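Local coordinates for fructokinase (Xylella fastidiosa Temecula1, PDB 3LJS), which probably transfers phosphate from ATP to fructose, and belongs to the PfkB family of carbohydrate kinases, at residues G160-F165 / A191-L196. Numbering follows the deposited sequence.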
ATOM      1  N   GLY B 160     -16.240  29.880 -17.372  1.00 22.48           N
ATOM      2  CA  GLY B 160     -15.318  30.536 -18.282  1.00 23.19           C
ATOM      3  C   GLY B 160     -13.919  29.960 -18.345  1.00 22.35           C
ATOM      4  O   GLY B 160     -12.965  30.658 -18.687  1.00 22.32           O
ATOM      5  N   ALA B 161     -13.782  28.684 -18.015  1.00 20.57           N
ATOM      6  CA  ALA B 161     -12.474  28.057 -18.067  1.00 20.11           C
ATOM      7  C   ALA B 161     -12.435  27.027 -19.183  1.00 21.59           C
ATOM      8  O   ALA B 161     -13.443  26.379 -19.486  1.00 20.38           O
ATOM      9  CB  ALA B 161     -12.140  27.398 -16.734  1.00 19.13           C
ATOM     10  N   ILE B 162     -11.263  26.905 -19.798  1.00 20.67           N
ATOM     11  CA  ILE B 162     -11.026  25.949 -20.865  1.00 19.18           C
ATOM     12  C   ILE B 162     -10.891  24.591 -20.193  1.00 19.62           C
ATOM     13  O   ILE B 162     -10.191  24.464 -19.189  1.00 20.62           O
ATOM     14  CB  ILE B 162      -9.698  26.261 -21.589  1.00 18.89           C
ATOM     15  CG1 ILE B 162      -9.830  27.568 -22.375  1.00 19.54           C
ATOM     16  CG2 ILE B 162      -9.309  25.100 -22.493  1.00 18.00           C
ATOM     17  CD1 ILE B 162      -8.502  28.115 -22.854  1.00 19.64           C
ATOM     18  N   VAL B 163     -11.554  23.579 -20.733  1.00 17.19           N
ATOM     19  CA  VAL B 163     -11.467  22.246 -20.149  1.00 17.82           C
ATOM     20  C   VAL B 163     -10.490  21.386 -20.940  1.00 17.78           C
ATOM     21  O   VAL B 163     -10.673  21.159 -22.137  1.00 19.15           O
ATOM     22  CB  VAL B 163     -12.842  21.558 -20.121  1.00 18.29           C
ATOM     23  CG1 VAL B 163     -12.709  20.149 -19.553  1.00 18.21           C
ATOM     24  CG2 VAL B 163     -13.808  22.383 -19.275  1.00 18.44           C
ATOM     25  N   SER B 164      -9.447  20.927 -20.261  1.00 17.48           N
ATOM     26  CA  SER B 164      -8.420  20.093 -20.864  1.00 18.40           C
ATOM     27  C   SER B 164      -8.564  18.675 -20.324  1.00 18.55           C
ATOM     28  O   SER B 164      -8.717  18.478 -19.121  1.00 17.84           O
ATOM     29  CB  SER B 164      -7.038  20.644 -20.507  1.00 18.23           C
ATOM     30  OG  SER B 164      -6.010  19.761 -20.912  1.00 21.17           O
ATOM     31  N   PHE B 165      -8.499  17.692 -21.215  1.00 19.14           N
ATOM     32  CA  PHE B 165      -8.639  16.298 -20.821  1.00 19.63           C
ATOM     33  C   PHE B 165      -7.555  15.432 -21.468  1.00 20.31           C
ATOM     34  O   PHE B 165      -7.514  15.279 -22.687  1.00 20.87           O
ATOM     35  CB  PHE B 165     -10.047  15.808 -21.208  1.00 19.57           C
ATOM     36  CG  PHE B 165     -10.344  14.378 -20.817  1.00 21.01           C
ATOM     37  CD1 PHE B 165      -9.964  13.882 -19.576  1.00 21.66           C
ATOM     38  CD2 PHE B 165     -11.054  13.543 -21.680  1.00 21.87           C
ATOM     39  CE1 PHE B 165     -10.288  12.572 -19.196  1.00 25.69           C
ATOM     40  CE2 PHE B 165     -11.383  12.234 -21.310  1.00 22.77           C
ATOM     41  CZ  PHE B 165     -11.001  11.749 -20.068  1.00 24.56           C
ATOM     42  N   ALA B 191     -14.716  18.144 -23.080  1.00 18.72           N
ATOM     43  CA  ALA B 191     -13.450  18.867 -23.130  1.00 19.28           C
ATOM     44  C   ALA B 191     -13.222  19.719 -24.373  1.00 17.95           C
ATOM     45  O   ALA B 191     -13.626  19.353 -25.467  1.00 17.89           O
ATOM     46  CB  ALA B 191     -12.290  17.876 -22.968  1.00 17.97           C
ATOM     47  N   ASP B 192     -12.569  20.862 -24.176  1.00 18.36           N
ATOM     48  CA  ASP B 192     -12.230  21.778 -25.265  1.00 17.76           C
ATOM     49  C   ASP B 192     -10.926  21.297 -25.900  1.00 16.72           C
ATOM     50  O   ASP B 192     -10.738  21.386 -27.113  1.00 15.74           O
ATOM     51  CB  ASP B 192     -12.005  23.189 -24.719  1.00 19.16           C
ATOM     52  CG  ASP B 192     -13.242  23.765 -24.068  1.00 19.71           C
ATOM     53  OD1 ASP B 192     -14.163  24.176 -24.803  1.00 21.41           O
ATOM     54  OD2 ASP B 192     -13.296  23.799 -22.823  1.00 20.33           O
ATOM     55  N   VAL B 193     -10.024  20.800 -25.056  1.00 16.77           N
ATOM     56  CA  VAL B 193      -8.719  20.314 -25.503  1.00 17.79           C
ATOM     57  C   VAL B 193      -8.553  18.863 -25.072  1.00 18.64           C
ATOM     58  O   VAL B 193      -8.733  18.533 -23.901  1.00 16.95           O
ATOM     59  CB  VAL B 193      -7.578  21.156 -24.891  1.00 18.27           C
ATOM     60  CG1 VAL B 193      -6.227  20.650 -25.379  1.00 16.54           C
ATOM     61  CG2 VAL B 193      -7.766  22.627 -25.265  1.00 19.61           C
ATOM     62  N   VAL B 194      -8.200  18.005 -26.025  1.00 17.85           N
ATOM     63  CA  VAL B 194      -8.042  16.583 -25.753  1.00 19.01           C
ATOM     64  C   VAL B 194      -6.682  16.045 -26.172  1.00 20.07           C
ATOM     65  O   VAL B 194      -6.149  16.410 -27.222  1.00 19.69           O
ATOM     66  CB  VAL B 194      -9.135  15.773 -26.489  1.00 22.36           C
ATOM     67  CG1 VAL B 194      -8.852  14.274 -26.376  1.00 21.03           C
ATOM     68  CG2 VAL B 194     -10.507  16.121 -25.915  1.00 20.37           C
ATOM     69  N   LYS B 195      -6.125  15.175 -25.338  1.00 20.53           N
ATOM     70  CA  LYS B 195      -4.837  14.559 -25.622  1.00 22.42           C
ATOM     71  C   LYS B 195      -4.970  13.045 -25.520  1.00 22.65           C
ATOM     72  O   LYS B 195      -5.397  12.517 -24.492  1.00 20.31           O
ATOM     73  CB  LYS B 195      -3.772  15.052 -24.643  1.00 21.20           C
ATOM     74  CG  LYS B 195      -2.417  14.373 -24.821  1.00 21.86           C
ATOM     75  CD  LYS B 195      -1.356  15.044 -23.964  1.00 25.16           C
ATOM     76  CE  LYS B 195      -0.037  14.282 -23.994  1.00 25.70           C
ATOM     77  NZ  LYS B 195      -0.115  12.996 -23.258  1.00 25.06           N
ATOM     78  N   LEU B 196      -4.602  12.361 -26.598  1.00 22.66           N
ATOM     79  CA  LEU B 196      -4.676  10.905 -26.673  1.00 25.77           C
ATOM     80  C   LEU B 196      -3.355  10.333 -27.172  1.00 26.18           C
ATOM     81  O   LEU B 196      -2.562  11.036 -27.800  1.00 26.13           O
ATOM     82  CB  LEU B 196      -5.758  10.479 -27.668  1.00 25.67           C
ATOM     83  CG  LEU B 196      -7.211  10.923 -27.527  1.00 24.76           C
ATOM     84  CD1 LEU B 196      -7.981  10.499 -28.771  1.00 26.62           C
ATOM     85  CD2 LEU B 196      -7.826  10.307 -26.282  1.00 24.60           C
TER
HETATM   86  O   HOH W   1     -14.601  25.678 -21.900  1.00 30.45           O
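Val163 to Phe165 pair in parallel with Val193 to Lys195, the two short strand axes 4.8 Å apart and only 8° from parallel. They are neighbouring strands in the central sheet of the ribokinase-like fold, joined by a beta-alpha-beta crossover through helix 181-189. The ladder alternates between strands: Val193 N donates to Val163 O, Phe165 N to Val193 O at 2.8 Å, and Lys195 N to Phe165 O. Val163 O also accepts from Asp192 N, a more bent bond, so two successive amides grip one carbonyl. Where the strands begin, the Asp192 carboxylate replaces a backbone acceptor: OD2 takes Val163 N through its anti lone pair, nearly straight at 170°. CG lies beside Asp192's own backbone N (chi1 -62°), a turn that brings OD2 to Val163 N, while OD1 forms a salt bridge with Arg223. On the face toward helix 143-158, Ala191 CB sits 3.5 Å from Phe165 CB and also meets Val163 CG1; Met153 of that helix touches all three side chains. The other face, toward helix 262-275, carries Ile162, Ser164, Val193 and Lys195, an ATP-binding residue whose NZ hydrogen-bonds Ala260 O. Ile162 CG2 meets Val193 CG2 there at 4.0 Å. At the start of the two strands a water donates to Ala161 O at 2.8 Å.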